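PDB 5LSM: FMN-dependent nitronate monooxygenase from Shewanella oneidensis, which probably uses FMN and molecular oxygen to oxidise the toxic propionate 3-nitronate to 3-oxopropanoate, releasing nitrate, nitrite and hydrogen peroxide. Local coordinates for residues Ser199-Ile204 and Ile210-Ala215; Ala226-Thr229 and Ala234-Val237; Leu257-Ala262 and Gly315-Ser320. All blocks are in the same frame, centred on the assembly; numbering follows the deposited sequence.

Interaction 1. Residues Ser199-Ile204 and Ile210-Ala215; sequences SLLPQI and IPVIAA
Leu201 reaches from its helix over two residues of the following strand and touches both with the end of its branch. Its CG stands anti to the backbone N (chi1 -172°), and this brings the two methyl groups nearer to the strand than the first bond of the side chain would suggest. One of them, Leu201 CD1, rests 3.8 Å from Val212 CG1. The other, CD2, shares Ala214 CB with CD1, so that the fork of the leucine straddles the small methyl at 3.9 Å from CD1 and the same from CD2. Leu201 and Val212 pass alongside each other, pointing in opposite directions. The single methyl of alanine suits the place where the two backbones come nearest, with 6.6 Å between Leu201 CA and Ala214 CA.

One helical turn on, Ile204 meets the same valine at a slant. Its CG2 methyl sits 4.0 Å from Val212 CG2 and as far from CG1, against both methyls of a valine whose first side-chain bond is directed toward the helix. Val212 is thus held by Leu201 on one prong and by Ile204 on both, and branched aliphatic residues fit because the contact is buried and wholly apolar. Ile204 also packs on Ala174 of the neighbouring strand 171-175, which extends the same apolar layer.

On the outer side of the helix, Gln203 NE2 donates to Ser199 O at 2.8 Å, approaching from above the carbonyl plane, and also bonds Gln326 O of the second subunit. Over these short segments the helix and strand axes run nearly antiparallel, at 175°, with a closest approach of 9.2 Å, the arrangement of an alpha-beta step in a TIM barrel, where helices of the outer ring cover the parallel strands.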
loop_
_atom_site.group_PDB
_atom_site.type_symbol
_atom_site.label_atom_id
_atom_site.label_comp_id
_atom_site.label_asym_id
_atom_site.label_seq_id
_atom_site.Cartn_x
_atom_site.Cartn_y
_atom_site.Cartn_z
ATOM N N SER A 199 6.669 3.344 0.175
ATOM C CA SER A 199 6.783 4.695 -0.347
ATOM C C SER A 199 6.655 5.793 0.718
ATOM O O SER A 199 7.244 6.846 0.570
ATOM C CB SER A 199 5.746 4.890 -1.445
ATOM O OG SER A 199 6.103 4.102 -2.566
ATOM N N LEU A 200 5.840 5.565 1.753
ATOM C CA LEU A 200 5.643 6.557 2.825
ATOM C C LEU A 200 6.925 6.785 3.626
ATOM O O LEU A 200 7.339 7.939 3.868
ATOM C CB LEU A 200 4.547 6.092 3.781
ATOM C CG LEU A 200 4.177 7.081 4.894
ATOM C CD1 LEU A 200 3.671 8.391 4.291
ATOM C CD2 LEU A 200 3.135 6.468 5.826
ATOM N N LEU A 201 7.550 5.679 4.021
ATOM C CA LEU A 201 8.718 5.708 4.888
ATOM C C LEU A 201 9.860 6.576 4.345
ATOM O O LEU A 201 10.249 7.546 5.005
ATOM C CB LEU A 201 9.205 4.292 5.164
ATOM C CG LEU A 201 10.299 4.156 6.210
ATOM C CD1 LEU A 201 9.788 4.690 7.542
ATOM C CD2 LEU A 201 10.719 2.687 6.343
ATOM N N PRO A 202 10.391 6.253 3.137
ATOM C CA PRO A 202 11.535 7.042 2.643
ATOM C C PRO A 202 11.173 8.484 2.315
ATOM O O PRO A 202 12.030 9.381 2.457
ATOM C CB PRO A 202 11.982 6.299 1.388
ATOM C CG PRO A 202 10.837 5.435 1.002
ATOM C CD PRO A 202 10.102 5.102 2.262
ATOM N N GLN A 203 9.911 8.736 1.959
ATOM C CA GLN A 203 9.499 10.097 1.687
ATOM C C GLN A 203 9.304 10.915 2.954
ATOM O O GLN A 203 9.732 12.057 3.003
ATOM C CB GLN A 203 8.284 10.138 0.777
ATOM C CG GLN A 203 8.652 9.776 -0.666
ATOM C CD GLN A 203 7.448 9.711 -1.587
ATOM O OE1 GLN A 203 7.166 10.653 -2.337
ATOM N NE2 GLN A 203 6.732 8.598 -1.535
ATOM N N ILE A 204 8.793 10.306 4.023
ATOM C CA ILE A 204 8.780 10.995 5.308
ATOM C C ILE A 204 10.187 11.268 5.842
ATOM O O ILE A 204 10.445 12.350 6.349
ATOM C CB ILE A 204 7.918 10.282 6.381
ATOM C CG1 ILE A 204 6.429 10.533 6.122
ATOM C CG2 ILE A 204 8.238 10.829 7.769
ATOM C CD1 ILE A 204 5.494 9.754 7.034
ATOM N N ILE A 210 13.684 14.788 12.392
ATOM C CA ILE A 210 13.493 13.911 13.547
ATOM C C ILE A 210 13.387 12.424 13.191
ATOM O O ILE A 210 13.332 12.067 12.019
ATOM C CB ILE A 210 12.290 14.331 14.407
ATOM C CG1 ILE A 210 10.980 14.292 13.597
ATOM C CG2 ILE A 210 12.552 15.706 15.005
ATOM C CD1 ILE A 210 9.769 14.792 14.369
ATOM N N PRO A 211 13.506 11.544 14.207
ATOM C CA PRO A 211 13.539 10.107 13.905
ATOM C C PRO A 211 12.192 9.582 13.420
ATOM O O PRO A 211 11.147 10.062 13.857
ATOM C CB PRO A 211 13.890 9.474 15.257
ATOM C CG PRO A 211 14.583 10.564 16.013
ATOM C CD PRO A 211 13.901 11.818 15.606
ATOM N N VAL A 212 12.230 8.554 12.581
ATOM C CA VAL A 212 11.034 8.003 11.992
ATOM C C VAL A 212 10.916 6.525 12.333
ATOM O O VAL A 212 11.866 5.753 12.193
ATOM C CB VAL A 212 11.012 8.207 10.462
ATOM C CG1 VAL A 212 9.688 7.738 9.882
ATOM C CG2 VAL A 212 11.238 9.676 10.119
ATOM N N ILE A 213 9.761 6.183 12.884
ATOM C CA ILE A 213 9.383 4.817 13.225
ATOM C C ILE A 213 8.520 4.206 12.112
ATOM O O ILE A 213 7.504 4.783 11.699
ATOM C CB ILE A 213 8.579 4.796 14.547
ATOM C CG1 ILE A 213 9.424 5.390 15.690
ATOM C CG2 ILE A 213 8.136 3.372 14.871
ATOM C CD1 ILE A 213 8.645 6.136 16.754
ATOM N N ALA A 214 8.920 3.042 11.632
ATOM C CA ALA A 214 8.174 2.389 10.579
ATOM C C ALA A 214 7.042 1.540 11.152
ATOM O O ALA A 214 7.265 0.684 12.016
ATOM C CB ALA A 214 9.093 1.560 9.710
ATOM N N ALA A 215 5.830 1.813 10.669
ATOM C CA ALA A 215 4.642 1.011 10.950
ATOM C C ALA A 215 3.930 0.571 9.653
ATOM O O ALA A 215 3.747 1.371 8.729
ATOM C CB ALA A 215 3.689 1.820 11.809
#

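Interaction 2. Residues Ala226-Thr229 and Ala234-Val237; sequences AAMT and AVQV. With FMN (flavin mononucleotide), chain I.
The last part of helix 221-229, residues 226-229, packs against the strand that follows it, with Ala227 CA 7.3 Å from Val235 CA and Met228 CA 7.0 Å from Ala234 CA. Ala227 points its small methyl at the strand, which suits this close spacing, and its CB meets Val235 CG1 at 3.7 Å. The same valine methyl receives Met228 CE at 3.9 Å. Bent at chi2 (-61°), the methionine chain curls back so that CE lies over the backbone of Ala234, 3.6 Å from its CA; a flexible, unbranched thioether suits this path along the backbone. Ala234 turns its own methyl away from the helix.

Val235 faces the helix, whereas the next residue, Gln236, serves the cofactor. With chi1 at -172° its CG lies opposite the backbone N, and the chain runs on extended, carrying OE1 to the ribityl hydroxyl of FMN, whose O2' donates to it at 2.8 Å. Gly238 and Thr239, just beyond the strand, also bond FMN. The chemistry is therefore divided: between the two segments the contact is apolar packing, and the amide oxygen of Gln236 offers a directional acceptor that probably helps fix the ribityl chain.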
loop_
_atom_site.group_PDB
_atom_site.type_symbol
_atom_site.label_atom_id
_atom_site.label_comp_id
_atom_site.label_asym_id
_atom_site.label_seq_id
_atom_site.Cartn_x
_atom_site.Cartn_y
_atom_site.Cartn_z
ATOM N N ALA A 226 14.422 -4.697 6.144
ATOM C CA ALA A 226 14.009 -3.811 5.052
ATOM C C ALA A 226 13.649 -2.423 5.552
ATOM O O ALA A 226 13.996 -1.447 4.922
ATOM C CB ALA A 226 12.830 -4.409 4.307
ATOM N N ALA A 227 12.945 -2.338 6.681
ATOM C CA ALA A 227 12.555 -1.034 7.243
ATOM C C ALA A 227 13.764 -0.207 7.629
ATOM O O ALA A 227 13.856 0.949 7.258
ATOM C CB ALA A 227 11.630 -1.200 8.445
ATOM N N MET A 228 14.705 -0.817 8.343
ATOM C CA MET A 228 15.870 -0.108 8.861
ATOM C C MET A 228 16.807 0.301 7.720
ATOM O O MET A 228 17.319 1.422 7.690
ATOM C CB MET A 228 16.623 -0.998 9.851
ATOM C CG MET A 228 15.829 -1.425 11.073
ATOM S SD MET A 228 15.315 -0.016 12.052
ATOM C CE MET A 228 14.649 -0.869 13.471
ATOM N N THR A 229 17.008 -0.612 6.777
ATOM C CA THR A 229 17.691 -0.328 5.506
ATOM C C THR A 229 17.252 0.978 4.845
ATOM O O THR A 229 18.049 1.646 4.212
ATOM C CB THR A 229 17.446 -1.465 4.495
ATOM O OG1 THR A 229 17.934 -2.697 5.034
ATOM C CG2 THR A 229 18.149 -1.196 3.208
ATOM N N ALA A 234 13.474 2.916 14.060
ATOM C CA ALA A 234 12.809 1.891 14.857
ATOM C C ALA A 234 11.624 1.387 14.054
ATOM O O ALA A 234 11.280 1.967 13.003
ATOM C CB ALA A 234 12.338 2.458 16.192
ATOM N N VAL A 235 11.000 0.321 14.545
ATOM C CA VAL A 235 9.781 -0.207 13.934
ATOM C C VAL A 235 8.698 -0.423 14.974
ATOM O O VAL A 235 8.983 -0.821 16.104
ATOM C CB VAL A 235 10.028 -1.539 13.190
ATOM C CG1 VAL A 235 11.035 -1.336 12.072
ATOM C CG2 VAL A 235 10.524 -2.613 14.145
ATOM N N GLN A 236 7.452 -0.183 14.564
ATOM C CA GLN A 236 6.307 -0.406 15.394
ATOM C C GLN A 236 5.573 -1.597 14.846
ATOM O O GLN A 236 5.162 -1.604 13.702
ATOM C CB GLN A 236 5.391 0.831 15.432
ATOM C CG GLN A 236 4.269 0.714 16.445
ATOM C CD GLN A 236 3.680 2.051 16.865
ATOM O OE1 GLN A 236 2.495 2.326 16.659
ATOM N NE2 GLN A 236 4.475 2.843 17.529
ATOM N N VAL A 237 5.372 -2.587 15.702
ATOM C CA VAL A 237 4.893 -3.876 15.287
ATOM C C VAL A 237 3.610 -4.177 16.030
ATOM O O VAL A 237 3.596 -4.162 17.263
ATOM C CB VAL A 237 5.925 -4.955 15.593
ATOM C CG1 VAL A 237 5.369 -6.338 15.305
ATOM C CG2 VAL A 237 7.170 -4.703 14.785
HETATM N N1 FMN I . -2.728 2.539 17.116
HETATM C C2 FMN I . -2.981 3.434 18.114
HETATM O O2 FMN I . -2.418 4.558 18.089
HETATM N N3 FMN I . -3.840 3.168 19.120
HETATM C C4 FMN I . -4.488 1.997 19.203
HETATM O O4 FMN I . -5.288 1.755 20.124
HETATM C C4A FMN I . -4.264 0.989 18.148
HETATM N N5 FMN I . -4.864 -0.202 18.206
HETATM C C5A FMN I . -4.616 -1.156 17.292
HETATM C C6 FMN I . -5.263 -2.380 17.441
HETATM C C7 FMN I . -5.041 -3.405 16.544
HETATM C C7M FMN I . -5.790 -4.699 16.736
HETATM C C8 FMN I . -4.101 -3.190 15.406
HETATM C C8M FMN I . -3.868 -4.310 14.416
HETATM C C9 FMN I . -3.450 -1.958 15.249
HETATM C C9A FMN I . -3.673 -0.912 16.160
HETATM N N10 FMN I . -3.012 0.355 16.092
HETATM C C10 FMN I . -3.314 1.322 17.075
HETATM C "C1'" FMN I . -2.088 0.713 15.000
HETATM C "C2'" FMN I . -0.660 0.299 15.314
HETATM O "O2'" FMN I . -0.074 1.277 16.192
HETATM C "C3'" FMN I . 0.176 0.182 14.032
HETATM O "O3'" FMN I . -0.041 1.333 13.208
HETATM C "C4'" FMN I . -0.153 -1.045 13.179
HETATM O "O4'" FMN I . -0.485 -2.203 13.954
HETATM C "C5'" FMN I . 1.042 -1.332 12.284
HETATM O "O5'" FMN I . 0.747 -2.344 11.325
HETATM P P FMN I . 0.847 -3.921 11.626
HETATM O O1P FMN I . 1.980 -4.130 12.607
HETATM O O2P FMN I . 1.111 -4.498 10.259
HETATM O O3P FMN I . -0.499 -4.213 12.186
#

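Interaction 3. Residues Leu257-Ala262 and Gly315-Ser320; sequences LQSDAA and GFWDFS
Trp317 lays the far end of its indole against Ser259 and Ala261, in a surface contact where the loop after helix 301-313 meets the turn just after helix 251-258. Residues 315-320 start at a Schellman motif that ends the preceding helix: Gly315, with positive phi, is its C-prime residue and turns the chain out of the helix, a conformation that glycine adopts without strain from a side chain. Phe316 continues the loop, and Trp317 then turns toward residues 257-262. Its CG sits between the backbone N and the carbonyl carbon (chi1 64°), and the long side chain bridges much of the wide gap between backbones, with 11.1 Å between Trp317 CA and Ala261 CA. The same ring packs on Ile252, Glu255 and Ala256 of helix 251-258. An alanine here removes the indole that lies against Ser259 and Ala261, and a gap is likely to open between the loop and the turn after helix 251-258. Farther along, Phe319 meets Tyr93 edge-to-face, and Ser320 OG bonds Glu312.

Small residues suit the receiving side, since the six-membered part of the indole comes close to them. Ala261 CB lies 4.2 Å from Trp317 CZ2. Ser259 OG, bonded to Ala256 O, approaches the ring obliquely, 3.7 Å from Trp317 CH2.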
loop_
_atom_site.group_PDB
_atom_site.type_symbol
_atom_site.label_atom_id
_atom_site.label_comp_id
_atom_site.label_asym_id
_atom_site.label_seq_id
_atom_site.Cartn_x
_atom_site.Cartn_y
_atom_site.Cartn_z
ATOM N N LEU A 257 -7.378 -14.741 12.271
ATOM C CA LEU A 257 -5.963 -14.508 11.924
ATOM C C LEU A 257 -5.258 -15.738 11.332
ATOM O O LEU A 257 -4.317 -15.595 10.554
ATOM C CB LEU A 257 -5.181 -14.042 13.145
ATOM C CG LEU A 257 -5.511 -12.654 13.674
ATOM C CD1 LEU A 257 -5.085 -12.538 15.136
ATOM C CD2 LEU A 257 -4.862 -11.579 12.815
ATOM N N GLN A 258 -5.651 -16.931 11.763
ATOM C CA GLN A 258 -4.941 -18.166 11.378
ATOM C C GLN A 258 -5.541 -18.796 10.121
ATOM O O GLN A 258 -4.877 -19.558 9.423
ATOM C CB GLN A 258 -4.961 -19.186 12.527
ATOM C CG GLN A 258 -3.862 -18.960 13.550
ATOM C CD GLN A 258 -4.196 -19.519 14.918
ATOM O OE1 GLN A 258 -5.278 -19.280 15.455
ATOM N NE2 GLN A 258 -3.254 -20.237 15.504
ATOM N N SER A 259 -6.787 -18.453 9.826
ATOM C CA SER A 259 -7.437 -18.877 8.592
ATOM C C SER A 259 -6.856 -18.185 7.356
ATOM O O SER A 259 -6.133 -17.198 7.462
ATOM C CB SER A 259 -8.925 -18.571 8.673
ATOM O OG SER A 259 -9.140 -17.174 8.591
ATOM N N ASP A 260 -7.256 -18.655 6.183
ATOM C CA ASP A 260 -6.813 -18.051 4.943
ATOM C C ASP A 260 -7.667 -16.842 4.532
ATOM O O ASP A 260 -7.268 -16.059 3.666
ATOM C CB ASP A 260 -6.704 -19.102 3.821
ATOM C CG ASP A 260 -8.029 -19.777 3.505
ATOM O OD1 ASP A 260 -9.074 -19.097 3.534
ATOM O OD2 ASP A 260 -8.012 -20.985 3.175
ATOM N N ALA A 261 -8.783 -16.626 5.224
ATOM C CA ALA A 261 -9.466 -15.319 5.194
ATOM C C ALA A 261 -8.562 -14.156 5.685
ATOM O O ALA A 261 -8.669 -13.026 5.210
ATOM C CB ALA A 261 -10.739 -15.379 6.029
ATOM N N ALA A 262 -7.663 -14.443 6.621
ATOM C CA ALA A 262 -6.798 -13.417 7.176
ATOM C C ALA A 262 -6.046 -12.639 6.097
ATOM O O ALA A 262 -5.741 -11.476 6.287
ATOM C CB ALA A 262 -5.818 -14.031 8.156
ATOM N N GLY A 315 -20.388 -18.115 17.412
ATOM C CA GLY A 315 -19.149 -18.509 16.749
ATOM C C GLY A 315 -18.981 -17.982 15.335
ATOM O O GLY A 315 -18.122 -18.461 14.594
ATOM N N PHE A 316 -19.780 -16.988 14.959
ATOM C CA PHE A 316 -19.586 -16.282 13.697
ATOM C C PHE A 316 -18.723 -15.054 13.937
ATOM O O PHE A 316 -18.966 -14.300 14.874
ATOM C CB PHE A 316 -20.926 -15.837 13.125
ATOM C CG PHE A 316 -21.799 -16.965 12.681
ATOM C CD1 PHE A 316 -21.411 -17.785 11.629
ATOM C CD2 PHE A 316 -23.025 -17.189 13.285
ATOM C CE1 PHE A 316 -22.221 -18.823 11.205
ATOM C CE2 PHE A 316 -23.831 -18.226 12.869
ATOM C CZ PHE A 316 -23.434 -19.038 11.818
ATOM N N TRP A 317 -17.757 -14.815 13.053
ATOM C CA TRP A 317 -16.989 -13.578 13.114
ATOM C C TRP A 317 -17.567 -12.478 12.212
ATOM O O TRP A 317 -16.940 -11.440 12.023
ATOM C CB TRP A 317 -15.484 -13.831 12.863
ATOM C CG TRP A 317 -15.064 -14.370 11.499
ATOM C CD1 TRP A 317 -15.330 -13.818 10.288
ATOM C CD2 TRP A 317 -14.132 -15.444 11.244
ATOM N NE1 TRP A 317 -14.687 -14.521 9.289
ATOM C CE2 TRP A 317 -13.934 -15.511 9.854
ATOM C CE3 TRP A 317 -13.474 -16.366 12.056
ATOM C CZ2 TRP A 317 -13.139 -16.484 9.253
ATOM C CZ3 TRP A 317 -12.682 -17.342 11.455
ATOM C CH2 TRP A 317 -12.523 -17.387 10.066
ATOM N N ASP A 318 -18.835 -12.645 11.821
ATOM C CA ASP A 318 -19.479 -11.825 10.778
ATOM C C ASP A 318 -19.632 -10.346 11.151
ATOM O O ASP A 318 -19.747 -9.503 10.273
ATOM C CB ASP A 318 -20.873 -12.398 10.406
ATOM C CG ASP A 318 -20.800 -13.813 9.772
ATOM O OD1 ASP A 318 -19.718 -14.440 9.814
ATOM O OD2 ASP A 318 -21.838 -14.314 9.268
ATOM N N PHE A 319 -19.671 -10.025 12.439
ATOM C CA PHE A 319 -19.887 -8.637 12.856
ATOM C C PHE A 319 -18.779 -8.149 13.796
ATOM O O PHE A 319 -19.010 -7.308 14.655
ATOM C CB PHE A 319 -21.279 -8.482 13.497
ATOM C CG PHE A 319 -22.409 -8.633 12.520
ATOM C CD1 PHE A 319 -22.886 -7.538 11.820
ATOM C CD2 PHE A 319 -22.912 -9.884 12.213
ATOM C CE1 PHE A 319 -23.874 -7.681 10.866
ATOM C CE2 PHE A 319 -23.895 -10.043 11.256
ATOM C CZ PHE A 319 -24.381 -8.939 10.588
ATOM N N SER A 320 -17.569 -8.672 13.614
ATOM C CA SER A 320 -16.454 -8.327 14.491
ATOM C C SER A 320 -15.461 -7.382 13.786
ATOM O O SER A 320 -15.191 -7.539 12.600
ATOM C CB SER A 320 -15.734 -9.589 14.949
ATOM O OG SER A 320 -16.571 -10.401 15.754
#

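In the fold
Along the chain the three contacts come in series. Interactions 1 and 2 are consecutive steps of the barrel: strand 212-215 ends the first, and helix 221-229 with strand 234-237 completes the beta-alpha-beta unit that contains the second. Their centres lie 9 Å apart, the two strands are parallel neighbours in the eight-stranded sheet, and backbone bonds between Ala214 and residues Ala234 and Gln236 probably join them directly. Both also reach the second subunit. Interaction 3 is a surface contact between segments 53 residues apart in sequence, its nearest atoms about 12 Å from interaction 2 and about 15 Å from interaction 1. The first two thus build the barrel wall beside FMN, while the third joins distant parts of the chain.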